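Local coordinates for protein SYE1 (Shewanella oneidensis, PDB 4AWT) that binds FMN and probably acts as an NAD(P)H-dependent oxidoreductase on carbon-carbon double bonds, as a member of the Old Yellow Enzyme-like flavoproteins, at residues Ala89-Ala92 with Ala96-Ala99; Gln158-Tyr163 with Leu214-Ala219; Thr280-Lys285 with Asp313-Met318. The protein carries 1 engineered substitution. One frame throughout, in Å; residues are numbered along the deposited sequence.

All three contacts lie around one TIM barrel: contact 1 between the helical layer and the wall, contacts 2 and 3 among the helices and loops outside it. Contact 1 is the only one whose touching residues include one on a barrel strand, Ile97; two of its three touching residues are buried and the contact is purely van der Waals. Contact 2 joins two neighbouring outer helices and is partly buried, with an aromatic face on its inner side and a carboxylate toward the outside. Contact 3, also mainly buried but with Val282 exposed at its edge, ties helix 282-291 to the loop before strand 318-320 and adds a bridging water. The three share no secondary-structure element.

Contact 1 of 3, residues Ala89-Ala92 with Ala96-Ala99; sequences AVHA and AIFA
Val90 and His91, on helix 77-92, both close on one side chain of the following strand, that of Ile97. The CA-CB bonds of Val90 and Ile97 are directed at each other's segments, and the two side chains cross at about a right angle. Val90 has CG1 anti to its backbone N (chi1 169°), which places this methyl 4.1 Å from Ile97 CG2. Its other branch, CG2, is 4.2 Å from Ile97 CD1, so the two valine methyls address different ends of the isoleucine. That division depends on the isoleucine as well: CG1 is trans to N (chi1 -177°), and the second torsion sets CD1 anti to CA, so that CD1 extends away from the backbone and meets Val90 CG2, while the isoleucine's own CG2 sits between the backbone N and the carbonyl carbon.

His91 starts out pointing along the interface, and its ring then leans back toward the strand. Its NE2 approaches Ile97 CG2 to 4.0 Å, obliquely. Ile97 CG2 is therefore shared by a valine methyl and an imidazole. The same NE2 is hydrogen-bonded to Asp176 OD2, an atom that also takes the backbone N of Ile97; one carboxylate oxygen thus ties both the histidine and the strand.

The segments belong to the helix and the second strand of the beta-alpha-beta unit made of strand 53-60, helix 77-92 and strand 96-102, the repeating element of the TIM barrel. Val90 and Ile97 also rest on Ile54 of the first strand. Across the segments the chemistry is wholly dispersive, with branched side chains giving the fit between helix and strand, while the polar grip that fixes the imidazole comes from Asp176.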
loop_
_atom_site.group_PDB
_atom_site.type_symbol
_atom_site.label_atom_id
_atom_site.label_comp_id
_atom_site.label_asym_id
_atom_site.label_seq_id
_atom_site.Cartn_x
_atom_site.Cartn_y
_atom_site.Cartn_z
ATOM N N ALA A 89 -3.611 -19.740 3.122
ATOM C CA ALA A 89 -5.061 -19.675 3.248
ATOM C C ALA A 89 -5.697 -19.021 2.033
ATOM O O ALA A 89 -6.709 -19.481 1.493
ATOM C CB ALA A 89 -5.419 -18.935 4.521
ATOM N N VAL A 90 -5.120 -17.919 1.586
ATOM C CA VAL A 90 -5.618 -17.203 0.432
ATOM C C VAL A 90 -5.510 -18.043 -0.854
ATOM O O VAL A 90 -6.448 -18.113 -1.656
ATOM C CB VAL A 90 -4.900 -15.856 0.295
ATOM C CG1 VAL A 90 -5.202 -15.190 -1.033
ATOM C CG2 VAL A 90 -5.295 -14.953 1.456
ATOM N N HIS A 91 -4.376 -18.694 -1.034
ATOM C CA HIS A 91 -4.203 -19.515 -2.225
ATOM C C HIS A 91 -5.151 -20.719 -2.205
ATOM O O HIS A 91 -5.569 -21.141 -3.311
ATOM C CB HIS A 91 -2.763 -19.995 -2.306
ATOM C CG HIS A 91 -1.862 -18.883 -2.753
ATOM N ND1 HIS A 91 -0.553 -18.745 -2.341
ATOM C CD2 HIS A 91 -2.078 -17.851 -3.552
ATOM C CE1 HIS A 91 -0.036 -17.680 -2.914
ATOM N NE2 HIS A 91 -0.909 -17.108 -3.665
ATOM N N ALA A 92 -5.496 -21.226 -1.056
ATOM C CA ALA A 92 -6.467 -22.332 -0.994
ATOM C C ALA A 92 -7.839 -21.906 -1.517
ATOM O O ALA A 92 -8.606 -22.740 -1.958
ATOM C CB ALA A 92 -6.571 -22.846 0.420
ATOM N N ALA A 96 -4.883 -14.391 -5.838
ATOM C CA ALA A 96 -3.503 -13.883 -5.850
ATOM C C ALA A 96 -3.341 -12.862 -4.746
ATOM O O ALA A 96 -4.256 -12.104 -4.453
ATOM C CB ALA A 96 -3.180 -13.240 -7.190
ATOM N N ILE A 97 -2.144 -12.836 -4.141
ATOM C CA ILE A 97 -1.897 -11.899 -3.064
ATOM C C ILE A 97 -0.479 -11.330 -3.178
ATOM O O ILE A 97 0.497 -12.074 -3.335
ATOM C CB ILE A 97 -2.164 -12.527 -1.703
ATOM C CG1 ILE A 97 -1.969 -11.499 -0.579
ATOM C CG2 ILE A 97 -1.383 -13.802 -1.446
ATOM C CD1 ILE A 97 -2.484 -11.925 0.789
ATOM N N PHE A 98 -0.404 -10.006 -3.109
ATOM C CA PHE A 98 0.860 -9.272 -3.107
ATOM C C PHE A 98 1.096 -8.696 -1.723
ATOM O O PHE A 98 0.146 -8.294 -1.050
ATOM C CB PHE A 98 0.869 -8.147 -4.135
ATOM C CG PHE A 98 1.200 -8.536 -5.566
ATOM C CD1 PHE A 98 0.799 -9.737 -6.135
ATOM C CD2 PHE A 98 1.927 -7.649 -6.357
ATOM C CE1 PHE A 98 1.118 -10.042 -7.449
ATOM C CE2 PHE A 98 2.241 -7.958 -7.673
ATOM C CZ PHE A 98 1.833 -9.142 -8.223
ATOM N N ALA A 99 2.359 -8.613 -1.304
ATOM C CA ALA A 99 2.736 -8.001 -0.047
ATOM C C ALA A 99 3.071 -6.531 -0.259
ATOM O O ALA A 99 3.930 -6.231 -1.086
ATOM C CB ALA A 99 3.959 -8.674 0.563
#

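Contact 2 of 3, residues Gln158-Tyr163 with Leu214-Ala219; sequences QVIADY and LDEVVA
Val217 supplies the central methyls between helix 153-172 and helix 212-225: CG1 lies over the ring of Tyr163, and CG2 meets Ile160 and also approaches Tyr163 CD2. The aromatic part is a CH-pi contact. Val217 CG1 sits on one face of the Tyr163 ring, 4.0 Å from its centroid and 24° off the ring normal, displaced toward the rim; its shortest approach is 3.7 Å to Tyr163 CD2. The valine torsion explains this, because CG1 trans to the backbone N (chi1 172°) leaves CG2 beside that N, where it reaches Ile160.

The aliphatic part follows from that second branch: Val217 CG2 is 3.9 Å from Ile160 CG1, at the level where the backbones are nearest, the CA atoms of Ile160 and Val217 being 5.5 Å apart. The short segments approach to 9.4 Å between axes and run in the same general direction, with a signed crossing angle of -35°. Such near-parallel neighbours are what the TIM barrel produces, each helix lying outside the parallel strands; here Tyr163 and Val217 both also press on Leu180 of strand 177-181, which lies beneath them.

The remaining contact has a polar partner but is not a polar bond. Ile160 CD1 reaches beyond the valine to Glu216, 3.8 Å from OE1 and 3.9 Å from CB, the extended glutamate chain passing it obliquely. Glu216 OE1 is hydrogen-bonded to Tyr203 OH.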
loop_
_atom_site.group_PDB
_atom_site.type_symbol
_atom_site.label_atom_id
_atom_site.label_comp_id
_atom_site.label_asym_id
_atom_site.label_seq_id
_atom_site.Cartn_x
_atom_site.Cartn_y
_atom_site.Cartn_z
ATOM N N GLN A 158 21.136 1.360 2.856
ATOM C CA GLN A 158 20.564 0.413 3.799
ATOM C C GLN A 158 19.083 0.153 3.492
ATOM O O GLN A 158 18.607 -0.976 3.504
ATOM C CB GLN A 158 20.695 0.968 5.224
ATOM C CG GLN A 158 20.105 -0.008 6.256
ATOM C CD GLN A 158 20.926 -1.258 6.363
ATOM O OE1 GLN A 158 22.137 -1.154 6.650
ATOM N NE2 GLN A 158 20.363 -2.420 6.156
ATOM N N VAL A 159 18.330 1.250 3.253
ATOM C CA VAL A 159 16.899 1.086 2.986
ATOM C C VAL A 159 16.689 0.342 1.687
ATOM O O VAL A 159 15.798 -0.518 1.614
ATOM C CB VAL A 159 16.195 2.434 3.085
ATOM C CG1 VAL A 159 14.761 2.312 2.544
ATOM C CG2 VAL A 159 16.199 2.927 4.515
ATOM N N ILE A 160 17.476 0.622 0.653
ATOM C CA ILE A 160 17.370 -0.150 -0.583
ATOM C C ILE A 160 17.607 -1.644 -0.298
ATOM O O ILE A 160 16.874 -2.503 -0.759
ATOM C CB ILE A 160 18.298 0.390 -1.679
ATOM C CG1 ILE A 160 17.829 1.771 -2.128
ATOM C CG2 ILE A 160 18.410 -0.572 -2.824
ATOM C CD1 ILE A 160 18.836 2.534 -2.959
ATOM N N ALA A 161 18.655 -1.933 0.492
ATOM C CA ALA A 161 18.957 -3.320 0.832
ATOM C C ALA A 161 17.795 -3.959 1.604
ATOM O O ALA A 161 17.498 -5.140 1.382
ATOM C CB ALA A 161 20.244 -3.393 1.651
ATOM N N ASP A 162 17.191 -3.203 2.488
ATOM C CA ASP A 162 16.065 -3.707 3.266
ATOM C C ASP A 162 14.858 -3.992 2.359
ATOM O O ASP A 162 14.168 -4.990 2.528
ATOM C CB ASP A 162 15.699 -2.747 4.364
ATOM C CG ASP A 162 16.736 -2.577 5.463
ATOM O OD1 ASP A 162 17.648 -3.426 5.571
ATOM O OD2 ASP A 162 16.584 -1.613 6.239
ATOM N N TYR A 163 14.596 -3.100 1.401
ATOM C CA TYR A 163 13.528 -3.377 0.444
ATOM C C TYR A 163 13.801 -4.615 -0.366
ATOM O O TYR A 163 12.926 -5.449 -0.587
ATOM C CB TYR A 163 13.320 -2.193 -0.483
ATOM C CG TYR A 163 12.406 -1.102 -0.019
ATOM C CD1 TYR A 163 11.045 -1.336 0.159
ATOM C CD2 TYR A 163 12.864 0.201 0.219
ATOM C CE1 TYR A 163 10.196 -0.331 0.578
ATOM C CE2 TYR A 163 12.022 1.211 0.594
ATOM C CZ TYR A 163 10.666 0.946 0.786
ATOM O OH TYR A 163 9.861 2.001 1.135
ATOM N N LEU A 214 13.014 6.460 -5.751
ATOM C CA LEU A 214 12.034 5.549 -6.327
ATOM C C LEU A 214 12.678 4.652 -7.367
ATOM O O LEU A 214 12.490 3.429 -7.391
ATOM C CB LEU A 214 10.899 6.355 -6.942
ATOM C CG LEU A 214 9.859 5.544 -7.706
ATOM C CD1 LEU A 214 9.046 4.623 -6.804
ATOM C CD2 LEU A 214 8.917 6.479 -8.461
ATOM N N ASP A 215 13.430 5.268 -8.316
ATOM C CA ASP A 215 14.058 4.530 -9.369
ATOM C C ASP A 215 14.950 3.414 -8.838
ATOM O O ASP A 215 14.931 2.283 -9.295
ATOM C CB ASP A 215 14.854 5.500 -10.253
ATOM C CG ASP A 215 15.407 4.867 -11.489
ATOM O OD1 ASP A 215 14.710 4.155 -12.183
ATOM O OD2 ASP A 215 16.488 5.286 -11.882
ATOM N N GLU A 216 15.800 3.782 -7.858
ATOM C CA GLU A 216 16.761 2.856 -7.336
ATOM C C GLU A 216 16.134 1.744 -6.522
ATOM O O GLU A 216 16.568 0.577 -6.572
ATOM C CB GLU A 216 17.809 3.615 -6.514
ATOM C CG GLU A 216 18.669 4.511 -7.400
ATOM C CD GLU A 216 19.686 5.352 -6.668
ATOM O OE1 GLU A 216 19.690 5.317 -5.422
ATOM O OE2 GLU A 216 20.453 6.079 -7.311
ATOM N N VAL A 217 15.093 2.068 -5.737
ATOM C CA VAL A 217 14.366 1.042 -5.005
ATOM C C VAL A 217 13.703 0.073 -5.975
ATOM O O VAL A 217 13.807 -1.139 -5.821
ATOM C CB VAL A 217 13.367 1.667 -4.020
ATOM C CG1 VAL A 217 12.471 0.576 -3.419
ATOM C CG2 VAL A 217 14.049 2.436 -2.916
ATOM N N VAL A 218 12.995 0.610 -6.992
ATOM C CA VAL A 218 12.336 -0.259 -7.969
ATOM C C VAL A 218 13.350 -1.122 -8.683
ATOM O O VAL A 218 13.115 -2.304 -8.906
ATOM C CB VAL A 218 11.450 0.550 -8.899
ATOM C CG1 VAL A 218 10.937 -0.293 -10.053
ATOM C CG2 VAL A 218 10.294 1.157 -8.113
ATOM N N ALA A 219 14.497 -0.545 -9.060
ATOM C CA ALA A 219 15.497 -1.365 -9.743
ATOM C C ALA A 219 15.911 -2.541 -8.896
ATOM O O ALA A 219 16.063 -3.650 -9.413
ATOM C CB ALA A 219 16.736 -0.511 -10.071
#

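Contact 3 of 3, residues Thr280-Lys285 with Asp313-Met318; sequences TPVSFK and DGLADM
Leu315 leans its isobutyl end against the first turn of helix 282-291, and the packed part of the contact is built on its two methyls. CD1 meets the aliphatic chain of Lys285, 4.1 Å from Lys285 CD, while CD2 lies 4.2 Å from Val282 CG1 and equally far from Lys285 CB. The leucine crosses both partners at about a right angle. Its first torsion turns CG anti to the carbonyl carbon (chi1 -54°), and the second (chi2 178°) sets the two methyls, with CD1 anti to CA. Lys285, buried and extended beyond CG, runs past Leu315, so that its methylenes pack while its NZ goes on to a salt bridge with Glu271.

The outer side is looser. Val282 is exposed, and a single methyl of it, CG1, makes the contact.

The backbones stay apart, the CA atoms of Lys285 and Leu315 being 6.1 Å from each other, and a water bridges them: it donates to Lys285 O at 2.7 Å and to Leu315 O at 2.6 Å.

The loop reaches this position after helix 304-312 ends in a Schellman motif, with Gly314 at positive phi (80°), and then leads into strand 318-320, the last of the barrel. Pro281 is the N-cap residue of the facing helix.

Two acceptors that cannot bond to each other are thus joined by both hydrogens of one water, and Lys285 serves two roles, apolar along its chain and ionic at its end.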
loop_
_atom_site.group_PDB
_atom_site.type_symbol
_atom_site.label_atom_id
_atom_site.label_comp_id
_atom_site.label_asym_id
_atom_site.label_seq_id
_atom_site.Cartn_x
_atom_site.Cartn_y
_atom_site.Cartn_z
ATOM N N THR A 280 -9.366 14.759 -9.415
ATOM C CA THR A 280 -8.352 14.041 -10.179
ATOM C C THR A 280 -8.823 14.036 -11.611
ATOM O O THR A 280 -9.614 13.160 -12.009
ATOM C CB THR A 280 -8.200 12.636 -9.638
ATOM O OG1 THR A 280 -7.919 12.720 -8.226
ATOM C CG2 THR A 280 -7.051 11.903 -10.264
ATOM N N PRO A 281 -8.383 15.033 -12.418
ATOM C CA PRO A 281 -8.991 15.207 -13.728
ATOM C C PRO A 281 -8.868 13.994 -14.607
ATOM O O PRO A 281 -7.827 13.326 -14.655
ATOM C CB PRO A 281 -8.202 16.409 -14.311
ATOM C CG PRO A 281 -7.768 17.181 -13.064
ATOM C CD PRO A 281 -7.448 16.109 -12.087
ATOM N N VAL A 282 -9.917 13.738 -15.392
ATOM C CA VAL A 282 -9.857 12.671 -16.366
ATOM C C VAL A 282 -8.706 12.864 -17.319
ATOM O O VAL A 282 -8.068 11.884 -17.690
ATOM C CB VAL A 282 -11.223 12.543 -17.089
ATOM C CG1 VAL A 282 -11.099 11.589 -18.247
ATOM C CG2 VAL A 282 -12.314 12.064 -16.161
ATOM N N SER A 283 -8.398 14.081 -17.730
ATOM C CA SER A 283 -7.277 14.333 -18.643
ATOM C C SER A 283 -5.973 13.819 -18.037
ATOM O O SER A 283 -5.120 13.280 -18.760
ATOM C CB SER A 283 -7.155 15.813 -18.977
ATOM O OG SER A 283 -7.057 16.589 -17.795
ATOM N N PHE A 284 -5.822 14.002 -16.760
ATOM C CA PHE A 284 -4.622 13.525 -16.047
ATOM C C PHE A 284 -4.624 11.997 -15.984
ATOM O O PHE A 284 -3.610 11.349 -16.262
ATOM C CB PHE A 284 -4.562 14.132 -14.680
ATOM C CG PHE A 284 -3.425 13.664 -13.801
ATOM C CD1 PHE A 284 -2.147 13.413 -14.248
ATOM C CD2 PHE A 284 -3.655 13.473 -12.478
ATOM C CE1 PHE A 284 -1.155 13.002 -13.396
ATOM C CE2 PHE A 284 -2.670 13.074 -11.597
ATOM C CZ PHE A 284 -1.377 12.822 -12.087
ATOM N N LYS A 285 -5.775 11.392 -15.652
ATOM C CA LYS A 285 -5.864 9.948 -15.689
ATOM C C LYS A 285 -5.514 9.418 -17.060
ATOM O O LYS A 285 -4.823 8.396 -17.189
ATOM C CB LYS A 285 -7.269 9.491 -15.266
ATOM C CG LYS A 285 -7.597 9.800 -13.846
ATOM C CD LYS A 285 -8.986 9.251 -13.445
ATOM C CE LYS A 285 -9.260 9.453 -11.998
ATOM N NZ LYS A 285 -10.537 8.859 -11.607
ATOM N N ASP A 313 -14.307 3.524 -19.596
ATOM C CA ASP A 313 -13.766 4.757 -20.148
ATOM C C ASP A 313 -12.270 4.598 -20.463
ATOM O O ASP A 313 -11.693 5.547 -20.989
ATOM C CB ASP A 313 -13.990 5.917 -19.252
ATOM C CG ASP A 313 -15.401 6.384 -19.115
ATOM O OD1 ASP A 313 -16.293 5.922 -19.839
ATOM O OD2 ASP A 313 -15.704 7.247 -18.258
ATOM N N GLY A 314 -11.657 3.467 -20.188
ATOM C CA GLY A 314 -10.266 3.254 -20.499
ATOM C C GLY A 314 -9.302 3.860 -19.522
ATOM O O GLY A 314 -8.123 4.003 -19.842
ATOM N N LEU A 315 -9.748 4.204 -18.324
ATOM C CA LEU A 315 -8.914 4.874 -17.335
ATOM C C LEU A 315 -8.221 3.889 -16.405
ATOM O O LEU A 315 -7.123 4.161 -15.921
ATOM C CB LEU A 315 -9.762 5.844 -16.488
ATOM C CG LEU A 315 -10.559 6.838 -17.285
ATOM C CD1 LEU A 315 -11.393 7.722 -16.399
ATOM C CD2 LEU A 315 -9.652 7.659 -18.193
ATOM N N ALA A 316 -8.826 2.775 -16.119
ATOM C CA ALA A 316 -8.335 1.813 -15.163
ATOM C C ALA A 316 -8.559 0.417 -15.715
ATOM O O ALA A 316 -9.540 0.185 -16.423
ATOM C CB ALA A 316 -9.104 1.931 -13.842
ATOM N N ASP A 317 -7.709 -0.515 -15.289
ATOM C CA ASP A 317 -7.940 -1.913 -15.545
ATOM C C ASP A 317 -8.568 -2.640 -14.360
ATOM O O ASP A 317 -9.318 -3.605 -14.549
ATOM C CB ASP A 317 -6.624 -2.590 -15.923
ATOM C CG ASP A 317 -5.989 -1.955 -17.095
ATOM O OD1 ASP A 317 -6.664 -1.843 -18.157
ATOM O OD2 ASP A 317 -4.813 -1.508 -16.991
ATOM N N MET A 318 -8.233 -2.220 -13.151
ATOM C CA MET A 318 -8.732 -2.811 -11.928
ATOM C C MET A 318 -9.084 -1.699 -10.958
ATOM O O MET A 318 -8.504 -0.614 -11.022
ATOM C CB MET A 318 -7.748 -3.756 -11.292
ATOM C CG MET A 318 -7.233 -4.868 -12.180
ATOM S SD MET A 318 -6.150 -6.027 -11.345
ATOM C CE MET A 318 -7.358 -7.027 -10.484
HETATM O O HOH W 1 -5.527 6.259 -15.662
#